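Local coordinates for protein Rna-directed RNA polymerase (Infectious pancreatic necrosis virus, PDB 3ZED) that catalyses RNA-directed RNA synthesis from ribonucleoside triphosphates, and is probably found both free and covalently attached to the viral genome, at residues Q203-N208 / T352-G357; M384-N389 / F475-N480. All blocks are in the same frame, centred on the assembly; numbering follows the deposited sequence.

Contact 1. Residues Q203-N208 / T352-G357; sequences QTLPIN and TPSLYG. With K (potassium ion), chain L.
Gln203 and Thr352 bring their backbones together where helix 194-204 ends: their CA atoms lie 5.8 Å apart, while those of Thr204 and Ser354 close to 5.2 Å. Leu205 is the first residue to abandon helical angles, which leaves carbonyls of the last turn accessible to segment 352-357, part of the loop between helices 326-340 and 364-377 in the palm-domain region of this birnavirus polymerase. The one hydrogen bond between the segments runs from Thr352 OG1 to Gln203 O, 2.6 Å long, with a C=O...O angle of 157° and the donor in the carbonyl plane. With OG1 trans to its own backbone N (chi1 172°), the Thr352 hydroxyl can also accept from Ser354 N at 3.1 Å, an ST turn, so this one oxygen braces its own segment while gripping the other. A second ST turn follows, Tyr356 N donating to Ser354 OG over 3.2 Å. Carbon contacts pack beside the bond. The CG-CD edge of the Pro206 ring comes up against the Thr352 side chain, CD 3.3 Å from OG1. Thr204 CG2 and Pro353 CG form a looser apolar pair, and Ser354 CB makes a close carbon-to-oxygen approach, 3.0 Å from Thr204 O. That carbonyl is satisfied by His481 NE2, not by the Ser354 hydroxyl, whose angle is poor; Thr204 OG1 bonds Thr485. The Gln203 side chain, bent at chi2, places OE1 2.8 Å from a potassium ion, which is completed by a water and by Thr698, Ser701, Pro702 and Lys704. Leu205 packs on helix 476-493 through Phe477 and Leu478, Ile207 turns to Val339 and Met340 of helix 326-340, and Thr204 and Pro353 rest on Ile385 and Val383 of strand 382-386.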
ATOM      1  N   GLN B 203      -4.102  -7.378 -18.103  1.00 43.17           N
ATOM      2  CA  GLN B 203      -3.846  -8.755 -17.707  1.00 42.98           C
ATOM      3  C   GLN B 203      -3.363  -8.881 -16.244  1.00 47.33           C
ATOM      4  O   GLN B 203      -3.889  -9.734 -15.519  1.00 47.02           O
ATOM      5  CB  GLN B 203      -2.811  -9.419 -18.646  1.00 44.64           C
ATOM      6  CG  GLN B 203      -3.154  -9.382 -20.146  1.00 53.61           C
ATOM      7  CD  GLN B 203      -4.561  -9.858 -20.446  1.00 68.61           C
ATOM      8  OE1 GLN B 203      -5.041 -10.865 -19.891  1.00 60.37           O
ATOM      9  NE2 GLN B 203      -5.257  -9.132 -21.323  1.00 54.72           N
ATOM     10  N   THR B 204      -2.336  -8.084 -15.828  1.00 42.04           N
ATOM     11  CA  THR B 204      -1.711  -8.168 -14.488  1.00 39.10           C
ATOM     12  C   THR B 204      -2.502  -7.408 -13.426  1.00 41.75           C
ATOM     13  O   THR B 204      -2.378  -7.723 -12.241  1.00 39.54           O
ATOM     14  CB  THR B 204      -0.274  -7.665 -14.541  1.00 40.36           C
ATOM     15  OG1 THR B 204      -0.308  -6.250 -14.772  1.00 42.91           O
ATOM     16  CG2 THR B 204       0.547  -8.357 -15.635  1.00 36.17           C
ATOM     17  N   LEU B 205      -3.285  -6.406 -13.830  1.00 41.28           N
ATOM     18  CA  LEU B 205      -4.141  -5.658 -12.901  1.00 41.36           C
ATOM     19  C   LEU B 205      -5.504  -5.391 -13.556  1.00 46.20           C
ATOM     20  O   LEU B 205      -5.804  -4.244 -13.901  1.00 46.89           O
ATOM     21  CB  LEU B 205      -3.487  -4.357 -12.391  1.00 40.72           C
ATOM     22  CG  LEU B 205      -4.171  -3.691 -11.188  1.00 43.71           C
ATOM     23  CD1 LEU B 205      -3.746  -4.314  -9.873  1.00 42.15           C
ATOM     24  CD2 LEU B 205      -3.870  -2.241 -11.157  1.00 47.10           C
ATOM     25  N   PRO B 206      -6.353  -6.435 -13.757  1.00 42.04           N
ATOM     26  CA  PRO B 206      -7.676  -6.193 -14.368  1.00 42.51           C
ATOM     27  C   PRO B 206      -8.539  -5.306 -13.476  1.00 46.05           C
ATOM     28  O   PRO B 206      -8.571  -5.489 -12.245  1.00 45.54           O
ATOM     29  CB  PRO B 206      -8.270  -7.597 -14.492  1.00 44.40           C
ATOM     30  CG  PRO B 206      -7.549  -8.428 -13.472  1.00 47.17           C
ATOM     31  CD  PRO B 206      -6.159  -7.869 -13.449  1.00 42.07           C
ATOM     32  N   ILE B 207      -9.166  -4.292 -14.080  1.00 40.75           N
ATOM     33  CA  ILE B 207     -10.015  -3.368 -13.335  1.00 39.42           C
ATOM     34  C   ILE B 207     -11.393  -3.255 -13.974  1.00 47.50           C
ATOM     35  O   ILE B 207     -11.552  -3.472 -15.177  1.00 49.23           O
ATOM     36  CB  ILE B 207      -9.377  -1.951 -13.162  1.00 40.25           C
ATOM     37  CG1 ILE B 207      -9.102  -1.246 -14.533  1.00 42.34           C
ATOM     38  CG2 ILE B 207      -8.154  -1.988 -12.234  1.00 37.24           C
ATOM     39  CD1 ILE B 207      -8.800   0.267 -14.510  1.00 39.47           C
ATOM     40  N   ASN B 208     -12.378  -2.877 -13.161  1.00 44.57           N
ATOM     41  CA  ASN B 208     -13.716  -2.548 -13.633  1.00 46.02           C
ATOM     42  C   ASN B 208     -13.863  -1.047 -13.573  1.00 49.47           C
ATOM     43  O   ASN B 208     -12.996  -0.367 -13.013  1.00 46.26           O
ATOM     44  CB  ASN B 208     -14.787  -3.233 -12.782  1.00 48.96           C
ATOM     45  CG  ASN B 208     -14.946  -4.678 -13.090  1.00 63.11           C
ATOM     46  OD1 ASN B 208     -15.230  -5.058 -14.232  1.00 55.80           O
ATOM     47  ND2 ASN B 208     -14.789  -5.509 -12.073  1.00 53.87           N
ATOM     48  N   THR B 352      -6.067 -14.216 -14.112  1.00 48.42           N
ATOM     49  CA  THR B 352      -5.080 -13.130 -14.049  1.00 47.10           C
ATOM     50  C   THR B 352      -3.907 -13.519 -13.143  1.00 48.29           C
ATOM     51  O   THR B 352      -4.167 -14.145 -12.124  1.00 48.00           O
ATOM     52  CB  THR B 352      -5.741 -11.809 -13.520  1.00 46.56           C
ATOM     53  OG1 THR B 352      -4.728 -10.832 -13.291  1.00 45.21           O
ATOM     54  CG2 THR B 352      -6.494 -11.992 -12.202  1.00 41.34           C
ATOM     55  N   PRO B 353      -2.656 -13.059 -13.392  1.00 43.87           N
ATOM     56  CA  PRO B 353      -1.573 -13.320 -12.411  1.00 42.18           C
ATOM     57  C   PRO B 353      -1.712 -12.473 -11.126  1.00 44.02           C
ATOM     58  O   PRO B 353      -0.987 -12.709 -10.164  1.00 43.79           O
ATOM     59  CB  PRO B 353      -0.290 -12.907 -13.171  1.00 43.92           C
ATOM     60  CG  PRO B 353      -0.741 -11.925 -14.175  1.00 49.29           C
ATOM     61  CD  PRO B 353      -2.148 -12.317 -14.570  1.00 45.98           C
ATOM     62  N   SER B 354      -2.598 -11.472 -11.115  1.00 39.67           N
ATOM     63  CA  SER B 354      -2.775 -10.565  -9.971  1.00 38.14           C
ATOM     64  C   SER B 354      -3.192 -11.269  -8.684  1.00 41.62           C
ATOM     65  O   SER B 354      -3.936 -12.249  -8.734  1.00 42.02           O
ATOM     66  CB  SER B 354      -3.811  -9.494 -10.282  1.00 39.81           C
ATOM     67  OG  SER B 354      -3.879  -8.529  -9.245  1.00 45.87           O
ATOM     68  N   LEU B 355      -2.697 -10.755  -7.536  1.00 35.97           N
ATOM     69  CA  LEU B 355      -3.061 -11.240  -6.206  1.00 35.61           C
ATOM     70  C   LEU B 355      -3.858 -10.156  -5.438  1.00 38.67           C
ATOM     71  O   LEU B 355      -4.095 -10.320  -4.246  1.00 37.55           O
ATOM     72  CB  LEU B 355      -1.799 -11.646  -5.402  1.00 34.99           C
ATOM     73  CG  LEU B 355      -1.154 -13.002  -5.733  1.00 38.58           C
ATOM     74  CD1 LEU B 355       0.265 -13.067  -5.213  1.00 36.50           C
ATOM     75  CD2 LEU B 355      -1.982 -14.165  -5.208  1.00 39.80           C
ATOM     76  N   TYR B 356      -4.270  -9.046  -6.115  1.00 36.25           N
ATOM     77  CA  TYR B 356      -5.002  -7.960  -5.459  1.00 36.11           C
ATOM     78  C   TYR B 356      -6.275  -8.465  -4.748  1.00 41.20           C
ATOM     79  O   TYR B 356      -7.115  -9.134  -5.347  1.00 39.31           O
ATOM     80  CB  TYR B 356      -5.359  -6.829  -6.446  1.00 38.50           C
ATOM     81  CG  TYR B 356      -6.079  -5.682  -5.761  1.00 40.78           C
ATOM     82  CD1 TYR B 356      -5.411  -4.843  -4.874  1.00 42.57           C
ATOM     83  CD2 TYR B 356      -7.449  -5.502  -5.913  1.00 42.52           C
ATOM     84  CE1 TYR B 356      -6.077  -3.812  -4.212  1.00 42.57           C
ATOM     85  CE2 TYR B 356      -8.125  -4.470  -5.260  1.00 43.89           C
ATOM     86  CZ  TYR B 356      -7.431  -3.620  -4.416  1.00 49.01           C
ATOM     87  OH  TYR B 356      -8.082  -2.597  -3.760  1.00 51.12           O
ATOM     88  N   GLY B 357      -6.390  -8.114  -3.470  1.00 40.28           N
ATOM     89  CA  GLY B 357      -7.520  -8.487  -2.625  1.00 40.19           C
ATOM     90  C   GLY B 357      -7.498  -9.942  -2.175  1.00 42.76           C
ATOM     91  O   GLY B 357      -8.492 -10.418  -1.623  1.00 40.87           O
TER
HETATM   92  K     K L1003      -7.278 -12.280 -20.626  1.00 56.58           K
HETATM   93  O   HOH W   1      -8.283 -13.987 -18.717  1.00 45.56           O

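Contact 2. Residues M384-N389 / F475-N480; sequences MIYADN and FTFLNN
Phe477 CE2 stands 3.5 Å above the centre of one face of the Tyr386 ring. The ring planes meet at 74° and the centroids are 4.9 Å apart, which defines a T-shaped stack with Phe477 as the edge. Both side chains leave trans to their backbone N (chi1 172° for Phe477), which swings the rings into the gap between strand and helix. Ala387 adds its methyl, CB to Phe477 CD2 at 3.5 Å. Further along, Asn480 CB sits 3.6 Å from Asp388 N; the Asn480 amide runs alongside the Asp388 carboxylate, but Asn480 ND2 stays 4.1 Å from Asp388 OD1, too far for a hydrogen bond. In the second shell, Tyr386 to Asn389 form a type II' turn, with Ala387 at positive phi (51°), and His481 and Ser484 of helix 476-493 bond Ala387 N and O. The sequence Ala387-Asp388-Asn389 on a hairpin turn is consistent with palm motif C of birnaviruses, beside the motif B helix. Since no hydrogen bond joins the two segments, their match rests on the ring pair, the Ala387 methyl and the Asn480 CB packed on the turn, while the Ala387 amide and carbonyl are satisfied by the next turn of the same helix.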
ATOM      1  N   MET B 384       2.666 -14.771 -10.478  1.00 39.36           N
ATOM      2  CA  MET B 384       1.710 -14.084  -9.601  1.00 37.29           C
ATOM      3  C   MET B 384       2.311 -12.768  -9.190  1.00 39.17           C
ATOM      4  O   MET B 384       3.527 -12.698  -8.961  1.00 38.67           O
ATOM      5  CB  MET B 384       1.326 -14.922  -8.373  1.00 38.18           C
ATOM      6  CG  MET B 384       0.670 -16.235  -8.724  1.00 42.71           C
ATOM      7  SD  MET B 384       0.107 -17.011  -7.226  1.00 46.56           S
ATOM      8  CE  MET B 384      -0.067 -18.685  -7.747  1.00 44.86           C
ATOM      9  N   ILE B 385       1.479 -11.713  -9.123  1.00 35.51           N
ATOM     10  CA  ILE B 385       1.959 -10.355  -8.804  1.00 34.62           C
ATOM     11  C   ILE B 385       1.118  -9.703  -7.742  1.00 36.07           C
ATOM     12  O   ILE B 385      -0.100  -9.701  -7.823  1.00 38.11           O
ATOM     13  CB  ILE B 385       2.032  -9.448 -10.079  1.00 37.78           C
ATOM     14  CG1 ILE B 385       2.872 -10.102 -11.207  1.00 39.96           C
ATOM     15  CG2 ILE B 385       2.560  -8.037  -9.763  1.00 34.71           C
ATOM     16  CD1 ILE B 385       2.564  -9.555 -12.621  1.00 45.13           C
ATOM     17  N   TYR B 386       1.790  -9.070  -6.788  1.00 31.53           N
ATOM     18  CA  TYR B 386       1.176  -8.278  -5.740  1.00 31.72           C
ATOM     19  C   TYR B 386       2.080  -7.097  -5.420  1.00 36.94           C
ATOM     20  O   TYR B 386       3.030  -7.272  -4.654  1.00 35.96           O
ATOM     21  CB  TYR B 386       0.895  -9.112  -4.476  1.00 32.95           C
ATOM     22  CG  TYR B 386       0.032  -8.356  -3.482  1.00 34.98           C
ATOM     23  CD1 TYR B 386       0.602  -7.521  -2.523  1.00 37.85           C
ATOM     24  CD2 TYR B 386      -1.351  -8.459  -3.514  1.00 35.73           C
ATOM     25  CE1 TYR B 386      -0.187  -6.789  -1.635  1.00 40.20           C
ATOM     26  CE2 TYR B 386      -2.150  -7.755  -2.615  1.00 36.33           C
ATOM     27  CZ  TYR B 386      -1.564  -6.912  -1.683  1.00 45.95           C
ATOM     28  OH  TYR B 386      -2.328  -6.200  -0.799  1.00 49.44           O
ATOM     29  N   ALA B 387       1.785  -5.891  -5.979  1.00 34.67           N
ATOM     30  CA  ALA B 387       2.607  -4.689  -5.737  1.00 34.76           C
ATOM     31  C   ALA B 387       4.100  -5.015  -6.023  1.00 38.85           C
ATOM     32  O   ALA B 387       4.392  -5.502  -7.117  1.00 39.28           O
ATOM     33  CB  ALA B 387       2.399  -4.169  -4.301  1.00 35.33           C
ATOM     34  N   ASP B 388       5.017  -4.846  -5.042  1.00 34.47           N
ATOM     35  CA  ASP B 388       6.456  -5.139  -5.196  1.00 34.61           C
ATOM     36  C   ASP B 388       6.808  -6.641  -5.021  1.00 38.59           C
ATOM     37  O   ASP B 388       7.987  -6.970  -5.015  1.00 37.12           O
ATOM     38  CB  ASP B 388       7.302  -4.288  -4.219  1.00 36.35           C
ATOM     39  CG  ASP B 388       6.885  -4.396  -2.754  1.00 46.43           C
ATOM     40  OD1 ASP B 388       5.665  -4.587  -2.485  1.00 43.35           O
ATOM     41  OD2 ASP B 388       7.758  -4.213  -1.877  1.00 50.00           O
ATOM     42  N   ASN B 389       5.804  -7.551  -4.946  1.00 36.78           N
ATOM     43  CA  ASN B 389       6.063  -8.988  -4.818  1.00 36.15           C
ATOM     44  C   ASN B 389       5.757  -9.742  -6.111  1.00 40.62           C
ATOM     45  O   ASN B 389       4.641  -9.659  -6.643  1.00 40.30           O
ATOM     46  CB  ASN B 389       5.232  -9.620  -3.674  1.00 36.42           C
ATOM     47  CG  ASN B 389       5.327  -8.937  -2.325  1.00 51.69           C
ATOM     48  OD1 ASN B 389       4.354  -8.394  -1.822  1.00 49.19           O
ATOM     49  ND2 ASN B 389       6.494  -8.930  -1.711  1.00 37.37           N
ATOM     50  N   PHE B 475      -1.127   5.862  -4.019  1.00 39.52           N
ATOM     51  CA  PHE B 475      -0.767   5.056  -5.196  1.00 38.27           C
ATOM     52  C   PHE B 475       0.404   4.088  -4.942  1.00 40.73           C
ATOM     53  O   PHE B 475       0.891   3.494  -5.903  1.00 41.31           O
ATOM     54  CB  PHE B 475      -0.456   5.986  -6.392  1.00 40.22           C
ATOM     55  CG  PHE B 475      -1.691   6.389  -7.193  1.00 42.48           C
ATOM     56  CD1 PHE B 475      -2.777   7.007  -6.574  1.00 45.69           C
ATOM     57  CD2 PHE B 475      -1.767   6.141  -8.555  1.00 44.43           C
ATOM     58  CE1 PHE B 475      -3.926   7.348  -7.302  1.00 47.13           C
ATOM     59  CE2 PHE B 475      -2.906   6.490  -9.284  1.00 47.75           C
ATOM     60  CZ  PHE B 475      -3.978   7.088  -8.653  1.00 46.50           C
ATOM     61  N   THR B 476       0.821   3.878  -3.670  1.00 36.80           N
ATOM     62  CA  THR B 476       1.973   3.012  -3.363  1.00 37.31           C
ATOM     63  C   THR B 476       1.818   1.603  -4.019  1.00 40.38           C
ATOM     64  O   THR B 476       2.689   1.198  -4.808  1.00 41.49           O
ATOM     65  CB  THR B 476       2.249   2.922  -1.839  1.00 43.27           C
ATOM     66  OG1 THR B 476       2.533   4.234  -1.330  1.00 41.90           O
ATOM     67  CG2 THR B 476       3.442   2.003  -1.522  1.00 39.71           C
ATOM     68  N   PHE B 477       0.723   0.891  -3.702  1.00 35.12           N
ATOM     69  CA  PHE B 477       0.442  -0.455  -4.246  1.00 33.63           C
ATOM     70  C   PHE B 477       0.423  -0.444  -5.781  1.00 36.57           C
ATOM     71  O   PHE B 477       1.063  -1.300  -6.408  1.00 35.32           O
ATOM     72  CB  PHE B 477      -0.917  -1.007  -3.716  1.00 34.57           C
ATOM     73  CG  PHE B 477      -1.339  -2.303  -4.394  1.00 36.50           C
ATOM     74  CD1 PHE B 477      -2.019  -2.286  -5.613  1.00 41.10           C
ATOM     75  CD2 PHE B 477      -1.042  -3.536  -3.821  1.00 38.78           C
ATOM     76  CE1 PHE B 477      -2.332  -3.478  -6.278  1.00 42.69           C
ATOM     77  CE2 PHE B 477      -1.365  -4.733  -4.483  1.00 41.75           C
ATOM     78  CZ  PHE B 477      -1.994  -4.693  -5.707  1.00 41.06           C
ATOM     79  N   LEU B 478      -0.367   0.492  -6.373  1.00 33.70           N
ATOM     80  CA  LEU B 478      -0.572   0.588  -7.823  1.00 34.81           C
ATOM     81  C   LEU B 478       0.726   0.825  -8.587  1.00 37.57           C
ATOM     82  O   LEU B 478       0.991   0.129  -9.563  1.00 36.91           O
ATOM     83  CB  LEU B 478      -1.609   1.691  -8.173  1.00 35.72           C
ATOM     84  CG  LEU B 478      -3.048   1.427  -7.728  1.00 39.09           C
ATOM     85  CD1 LEU B 478      -3.917   2.648  -7.910  1.00 38.44           C
ATOM     86  CD2 LEU B 478      -3.640   0.239  -8.454  1.00 40.93           C
ATOM     87  N   ASN B 479       1.541   1.775  -8.130  1.00 35.84           N
ATOM     88  CA  ASN B 479       2.823   2.089  -8.771  1.00 36.36           C
ATOM     89  C   ASN B 479       3.812   0.923  -8.633  1.00 38.29           C
ATOM     90  O   ASN B 479       4.499   0.615  -9.588  1.00 38.15           O
ATOM     91  CB  ASN B 479       3.419   3.376  -8.197  1.00 36.51           C
ATOM     92  CG  ASN B 479       2.607   4.611  -8.465  1.00 45.68           C
ATOM     93  OD1 ASN B 479       1.828   4.672  -9.413  1.00 40.38           O
ATOM     94  ND2 ASN B 479       2.801   5.640  -7.653  1.00 38.70           N
ATOM     95  N   ASN B 480       3.860   0.266  -7.471  1.00 34.66           N
ATOM     96  CA  ASN B 480       4.731  -0.898  -7.268  1.00 34.01           C
ATOM     97  C   ASN B 480       4.277  -2.068  -8.143  1.00 37.96           C
ATOM     98  O   ASN B 480       5.113  -2.743  -8.743  1.00 38.03           O
ATOM     99  CB  ASN B 480       4.743  -1.308  -5.791  1.00 34.07           C
ATOM    100  CG  ASN B 480       5.661  -0.477  -4.918  1.00 45.20           C
ATOM    101  OD1 ASN B 480       6.468   0.314  -5.387  1.00 38.74           O
ATOM    102  ND2 ASN B 480       5.546  -0.630  -3.620  1.00 36.00           N
TER

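How the contacts relate
Contacts 1 and 2 adjoin, their centres 11 Å apart. Segment 352-357 runs beside strand 382-386, where Ile385 is probably held through both its N and its O: Leu355 N to Ile385 O at 2.8 Å and Pro353 O to Ile385 N at 2.9 Å. The aromatic cluster continues across the boundary, Tyr356 CD1 lying 3.5 Å from Phe477 CZ. Helix 476-493 serves both, since His481 bonds Thr204 O in contact 1 and Ala387 N in contact 2. Contact 1 thus backs the strand leading to the presumed motif C turn. Gln203 of contact 1 binds one potassium ion directly; contact 2 touches none, the Asn480 side chain lying about 11 Å from a second one.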